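Local coordinates for protein malonyl CoA reductase (malonate semialdehyde-forming) (Sulfolobus tokodaii, PDB 2EP5) that probably reduces malonyl-CoA to malonate semialdehyde with NADPH, as a member of the aspartate-semialdehyde dehydrogenase family, at residues Glu259-Lys262 against Lys263-Asn267; Val300-Ser304 against Gly305-Thr309. All blocks are in the same frame, centred on the assembly; numbering follows the deposited sequence.

Contact 1: Glu259-Lys262 against Lys263-Asn267; sequences EEIK and KTLKN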
ATOM      1  N   GLU A 259      20.894 -19.030  25.190  1.00 32.86           N
ATOM      2  CA  GLU A 259      21.627 -19.712  24.135  1.00 33.90           C
ATOM      3  C   GLU A 259      21.163 -21.151  23.917  1.00 33.97           C
ATOM      4  O   GLU A 259      21.132 -21.631  22.783  1.00 34.31           O
ATOM      5  CB  GLU A 259      23.134 -19.689  24.425  1.00 35.32           C
ATOM      6  CG  GLU A 259      23.765 -18.292  24.413  1.00 38.19           C
ATOM      7  CD  GLU A 259      23.568 -17.553  23.091  1.00 41.69           C
ATOM      8  OE1 GLU A 259      24.016 -18.065  22.040  1.00 42.25           O
ATOM      9  OE2 GLU A 259      22.962 -16.458  23.100  1.00 42.34           O
ATOM     10  N   GLU A 260      20.811 -21.846  24.992  1.00 35.18           N
ATOM     11  CA  GLU A 260      20.346 -23.221  24.849  1.00 35.88           C
ATOM     12  C   GLU A 260      19.022 -23.216  24.085  1.00 33.92           C
ATOM     13  O   GLU A 260      18.755 -24.106  23.277  1.00 32.35           O
ATOM     14  CB  GLU A 260      20.156 -23.880  26.218  1.00 39.00           C
ATOM     15  CG  GLU A 260      19.769 -25.356  26.129  1.00 44.95           C
ATOM     16  CD  GLU A 260      20.916 -26.248  25.656  1.00 49.28           C
ATOM     17  OE1 GLU A 260      21.623 -25.871  24.694  1.00 51.29           O
ATOM     18  OE2 GLU A 260      21.108 -27.337  26.243  1.00 51.48           O
ATOM     19  N   ILE A 261      18.200 -22.202  24.346  1.00 32.99           N
ATOM     20  CA  ILE A 261      16.914 -22.058  23.675  1.00 33.25           C
ATOM     21  C   ILE A 261      17.114 -21.876  22.165  1.00 32.43           C
ATOM     22  O   ILE A 261      16.461 -22.539  21.361  1.00 30.58           O
ATOM     23  CB  ILE A 261      16.115 -20.858  24.261  1.00 33.56           C
ATOM     24  CG1 ILE A 261      15.509 -21.263  25.609  1.00 32.80           C
ATOM     25  CG2 ILE A 261      15.025 -20.407  23.290  1.00 32.03           C
ATOM     26  CD1 ILE A 261      14.721 -20.168  26.279  1.00 32.82           C
ATOM     27  N   LYS A 262      18.021 -20.981  21.785  1.00 32.17           N
ATOM     28  CA  LYS A 262      18.291 -20.755  20.371  1.00 33.74           C
ATOM     29  C   LYS A 262      18.756 -22.068  19.746  1.00 32.49           C
ATOM     30  O   LYS A 262      18.355 -22.425  18.636  1.00 30.54           O
ATOM     31  CB  LYS A 262      19.377 -19.687  20.194  1.00 34.90           C
ATOM     32  CG  LYS A 262      18.957 -18.284  20.600  1.00 38.42           C
ATOM     33  CD  LYS A 262      20.121 -17.316  20.468  1.00 39.55           C
ATOM     34  CE  LYS A 262      19.744 -15.917  20.913  1.00 42.46           C
ATOM     35  NZ  LYS A 262      20.942 -15.019  20.980  1.00 44.48           N
ATOM     36  N   LYS A 263      19.603 -22.784  20.476  1.00 31.43           N
ATOM     37  CA  LYS A 263      20.118 -24.058  20.004  1.00 33.09           C
ATOM     38  C   LYS A 263      18.996 -25.087  19.842  1.00 31.69           C
ATOM     39  O   LYS A 263      18.919 -25.779  18.826  1.00 31.80           O
ATOM     40  CB  LYS A 263      21.170 -24.591  20.981  1.00 35.23           C
ATOM     41  CG  LYS A 263      21.787 -25.925  20.571  1.00 40.14           C
ATOM     42  CD  LYS A 263      22.670 -26.521  21.679  1.00 43.17           C
ATOM     43  CE  LYS A 263      23.865 -25.631  22.009  1.00 44.20           C
ATOM     44  NZ  LYS A 263      24.665 -26.177  23.148  1.00 44.24           N
ATOM     45  N   THR A 264      18.123 -25.176  20.841  1.00 29.91           N
ATOM     46  CA  THR A 264      17.019 -26.131  20.812  1.00 28.79           C
ATOM     47  C   THR A 264      16.084 -25.903  19.624  1.00 28.50           C
ATOM     48  O   THR A 264      15.649 -26.856  18.978  1.00 27.36           O
ATOM     49  CB  THR A 264      16.194 -26.071  22.133  1.00 30.01           C
ATOM     50  OG1 THR A 264      17.050 -26.360  23.249  1.00 27.16           O
ATOM     51  CG2 THR A 264      15.057 -27.085  22.106  1.00 25.86           C
ATOM     52  N   LEU A 265      15.786 -24.641  19.336  1.00 27.95           N
ATOM     53  CA  LEU A 265      14.899 -24.299  18.227  1.00 27.19           C
ATOM     54  C   LEU A 265      15.519 -24.577  16.859  1.00 28.29           C
ATOM     55  O   LEU A 265      14.846 -25.088  15.965  1.00 27.89           O
ATOM     56  CB  LEU A 265      14.500 -22.823  18.302  1.00 26.60           C
ATOM     57  CG  LEU A 265      13.787 -22.317  19.558  1.00 26.22           C
ATOM     58  CD1 LEU A 265      13.649 -20.809  19.472  1.00 27.32           C
ATOM     59  CD2 LEU A 265      12.420 -22.973  19.696  1.00 26.37           C
ATOM     60  N   LYS A 266      16.795 -24.237  16.693  1.00 29.42           N
ATOM     61  CA  LYS A 266      17.470 -24.444  15.415  1.00 31.89           C
ATOM     62  C   LYS A 266      17.735 -25.919  15.135  1.00 31.70           C
ATOM     63  O   LYS A 266      17.848 -26.331  13.985  1.00 31.28           O
ATOM     64  CB  LYS A 266      18.794 -23.664  15.374  1.00 34.78           C
ATOM     65  CG  LYS A 266      19.863 -24.181  16.316  1.00 39.04           C
ATOM     66  CD  LYS A 266      21.109 -23.302  16.306  1.00 42.65           C
ATOM     67  CE  LYS A 266      21.904 -23.422  15.005  1.00 45.20           C
ATOM     68  NZ  LYS A 266      21.198 -22.872  13.812  1.00 46.78           N
ATOM     69  N   ASN A 267      17.828 -26.710  16.196  1.00 31.56           N
ATOM     70  CA  ASN A 267      18.075 -28.139  16.065  1.00 31.84           C
ATOM     71  C   ASN A 267      16.796 -28.959  16.148  1.00 31.77           C
ATOM     72  O   ASN A 267      16.852 -30.187  16.132  1.00 33.29           O
ATOM     73  CB  ASN A 267      19.027 -28.615  17.163  1.00 32.15           C
ATOM     74  CG  ASN A 267      20.462 -28.208  16.910  1.00 34.07           C
ATOM     75  OD1 ASN A 267      21.301 -28.305  17.803  1.00 34.84           O
ATOM     76  ND2 ASN A 267      20.757 -27.759  15.686  1.00 33.53           N
TER

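Contact 2: Val300-Ser304 against Gly305-Thr309; sequences VNAES and GMAVT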
ATOM      1  N   VAL A 300       9.151 -15.195   4.564  1.00 23.93           N
ATOM      2  CA  VAL A 300       7.902 -15.925   4.371  1.00 24.16           C
ATOM      3  C   VAL A 300       8.032 -17.210   3.551  1.00 24.77           C
ATOM      4  O   VAL A 300       7.366 -18.201   3.840  1.00 25.93           O
ATOM      5  CB  VAL A 300       6.825 -15.034   3.708  1.00 23.46           C
ATOM      6  CG1 VAL A 300       7.106 -14.873   2.224  1.00 23.22           C
ATOM      7  CG2 VAL A 300       5.448 -15.637   3.934  1.00 25.65           C
ATOM      8  N   ASN A 301       8.891 -17.199   2.539  1.00 24.92           N
ATOM      9  CA  ASN A 301       9.060 -18.363   1.675  1.00 25.78           C
ATOM     10  C   ASN A 301      10.041 -19.433   2.153  1.00 24.43           C
ATOM     11  O   ASN A 301      10.249 -20.430   1.464  1.00 24.07           O
ATOM     12  CB  ASN A 301       9.460 -17.908   0.266  1.00 28.28           C
ATOM     13  CG  ASN A 301       8.386 -17.074  -0.402  1.00 31.47           C
ATOM     14  OD1 ASN A 301       7.237 -17.497  -0.511  1.00 35.77           O
ATOM     15  ND2 ASN A 301       8.755 -15.882  -0.859  1.00 35.10           N
ATOM     16  N   ALA A 302      10.635 -19.237   3.326  1.00 23.43           N
ATOM     17  CA  ALA A 302      11.594 -20.193   3.871  1.00 21.77           C
ATOM     18  C   ALA A 302      11.179 -21.644   3.641  1.00 22.21           C
ATOM     19  O   ALA A 302      10.096 -22.065   4.051  1.00 20.77           O
ATOM     20  CB  ALA A 302      11.792 -19.939   5.359  1.00 22.46           C
ATOM     21  N   GLU A 303      12.056 -22.396   2.981  1.00 22.56           N
ATOM     22  CA  GLU A 303      11.822 -23.803   2.670  1.00 23.91           C
ATOM     23  C   GLU A 303      10.427 -24.067   2.113  1.00 23.82           C
ATOM     24  O   GLU A 303       9.679 -24.898   2.619  1.00 23.54           O
ATOM     25  CB  GLU A 303      12.087 -24.661   3.911  1.00 25.02           C
ATOM     26  CG  GLU A 303      13.518 -24.524   4.404  1.00 28.87           C
ATOM     27  CD  GLU A 303      13.848 -25.432   5.568  1.00 30.90           C
ATOM     28  OE1 GLU A 303      13.735 -26.666   5.411  1.00 32.32           O
ATOM     29  OE2 GLU A 303      14.234 -24.908   6.639  1.00 33.02           O
ATOM     30  N   SER A 304      10.090 -23.338   1.058  1.00 25.06           N
ATOM     31  CA  SER A 304       8.807 -23.476   0.393  1.00 27.47           C
ATOM     32  C   SER A 304       7.626 -23.041   1.249  1.00 27.32           C
ATOM     33  O   SER A 304       6.474 -23.282   0.886  1.00 27.94           O
ATOM     34  CB  SER A 304       8.613 -24.920  -0.058  1.00 29.14           C
ATOM     35  OG  SER A 304       9.733 -25.336  -0.816  1.00 33.06           O
ATOM     36  N   GLY A 305       7.910 -22.391   2.373  1.00 26.16           N
ATOM     37  CA  GLY A 305       6.841 -21.934   3.241  1.00 25.35           C
ATOM     38  C   GLY A 305       6.439 -22.945   4.301  1.00 24.93           C
ATOM     39  O   GLY A 305       5.380 -22.814   4.919  1.00 24.26           O
ATOM     40  N   MET A 306       7.276 -23.957   4.509  1.00 23.27           N
ATOM     41  CA  MET A 306       7.001 -24.980   5.509  1.00 24.47           C
ATOM     42  C   MET A 306       7.801 -24.746   6.781  1.00 24.65           C
ATOM     43  O   MET A 306       7.545 -25.365   7.810  1.00 25.94           O
ATOM     44  CB  MET A 306       7.313 -26.376   4.961  1.00 23.20           C
ATOM     45  CG  MET A 306       6.186 -26.960   4.134  1.00 23.49           C
ATOM     46  SD  MET A 306       4.635 -26.897   5.054  1.00 22.73           S
ATOM     47  CE  MET A 306       4.845 -28.284   6.160  1.00 20.15           C
ATOM     48  N   ALA A 307       8.771 -23.845   6.707  1.00 24.27           N
ATOM     49  CA  ALA A 307       9.597 -23.539   7.858  1.00 25.22           C
ATOM     50  C   ALA A 307       9.185 -22.191   8.447  1.00 24.55           C
ATOM     51  O   ALA A 307       8.822 -21.271   7.718  1.00 25.72           O
ATOM     52  CB  ALA A 307      11.078 -23.515   7.448  1.00 25.04           C
ATOM     53  N   VAL A 308       9.217 -22.086   9.768  1.00 22.45           N
ATOM     54  CA  VAL A 308       8.882 -20.830  10.426  1.00 21.48           C
ATOM     55  C   VAL A 308      10.200 -20.166  10.809  1.00 21.35           C
ATOM     56  O   VAL A 308      11.192 -20.848  11.080  1.00 22.14           O
ATOM     57  CB  VAL A 308       8.050 -21.047  11.705  1.00 20.54           C
ATOM     58  CG1 VAL A 308       6.739 -21.730  11.360  1.00 16.37           C
ATOM     59  CG2 VAL A 308       8.853 -21.860  12.708  1.00 17.50           C
ATOM     60  N   THR A 309      10.219 -18.842  10.824  1.00 19.67           N
ATOM     61  CA  THR A 309      11.437 -18.134  11.169  1.00 19.24           C
ATOM     62  C   THR A 309      11.254 -17.396  12.486  1.00 19.81           C
ATOM     63  O   THR A 309      10.296 -16.639  12.649  1.00 18.97           O
ATOM     64  CB  THR A 309      11.815 -17.133  10.073  1.00 19.35           C
ATOM     65  OG1 THR A 309      11.871 -17.812   8.810  1.00 19.68           O
ATOM     66  CG2 THR A 309      13.163 -16.501  10.370  1.00 16.49           C
TER

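Contact 1: Glu259-Lys262 against Lys263-Asn267
Thr-264 reaches back one turn of helix 258-266 and grips the carbonyl of Glu-260 twice. Its OG1 gives a hydrogen bond of 2.8 Å to Glu-260 O, while its own amide N meets Glu-260 O at 2.7 Å in the regular i to i+4 bond. The hydroxyl arrives from above the carbonyl plane, 43° out of it. What allows this is the first torsion (chi1 -59°), which sets OG1 beside the backbone N and opposite the carbonyl carbon, where it can bend down to the preceding turn. Replacing the threonine by an alanine would remove OG1, and Glu-260 O would probably lose its hydroxyl bond and keep the one from the amide of the same residue.

On the outer surface, Glu-260 folds at chi2 (71°) and brings its carboxylate back against Lys-263, the two side chains crossing at a slant. Their salt bridge is long and weak, 3.4 Å from Glu-260 OE1 to Lys-263 NZ, and the same OE1 lies just as near the lysine methylenes, 3.3 Å from Lys-263 CD. Glu-259 and Lys-262 make a second i to i+3 pair: the lysine runs out straight, and its NZ meets the syn side of Glu-259 OE2 at 3.3 Å.

The inward-facing side is apolar. Ile-261 and Leu-265 lie side by side and point the same way, with Ile-261 CG2 4.1 Å from Leu-265 CD1. Further out, Asn-257, just before the helix, accepts a hydrogen bond from Glu-260 N at its OD1. Leu-265 packs on Ile-285 and Val-287 of strand 285-287 and on Ile-313 of strand 308-316, which Lys-262 also touches, so the helix lies against the mixed sheet of the dimerisation domain.

Contact 2: Val300-Ser304 against Gly305-Thr309
From Ala-302 to Met-306 the backbone coils left-handed through two overlapping type I' beta turns, with Glu-303, Ser-304 and Gly-305 all at positive phi, before it straightens into strand 308-316 of the mixed sheet. The first turn is closed by Gly-305 N on Ala-302 O (2.8 Å), the second by Met-306 N on Glu-303 O (3.2 Å). In both, the donor stands well above the carbonyl plane. Ala-302 O also takes weak bonds from the amides of Met-306 and Ala-307, so one carbonyl gathers three successive N-H groups where the chain reverses. Gly-305 sits at phi 90°, where any side chain would run into the carbonyl oxygen of Ser-304; glycine fits the bend for that reason.

Among the side chains, Glu-303 and Ala-307 do most of the touching. The glutamate chain is extended beyond CG and passes over the Ala-307 methyl, with Glu-303 CB 3.9 Å from Ala-307 CB. Its far end is held by backbone: OE1 accepts from Gln-283 N, and weakly from Lys-282 N, which ties the turn to the segment leading into strand 285-287. Ile-286 of that strand is touched by Ala-302, Glu-303 and Ala-307. Met-306 turns its chain away and touches Val-330, and its carbonyl oxygen is bonded by Arg-331 NH1. Ala-302 CB meets two residues of the outgoing chain, lying 4.2 Å from Ala-307 CB and 4.1 Å from Thr-309 OG1. The other carboxylate oxygen, Glu-303 OE2, rests 3.5 Å from Ala-307 CB.

Contact 1 and contact 2 lie in series in the dimerisation domain, their centres about 18 Å apart and their nearest atoms about 7 Å apart, without touching. Both contacts touch strand 285-287: contact 1 packs on Ile-285 and Val-287; contact 2 touches Ile-286, and Ile-285 through Val-308. Strand 308-316 also serves both, since contact 2 runs into its start and contact 1 meets it at Ile-313. Of the two, contact 2 is near the predicted catalytic residues: the Val-300 side chain is about 8 Å from that of His-244, and the Met-306 side chain about 11 Å from that of Cys-151. Contact 1 lies away from both.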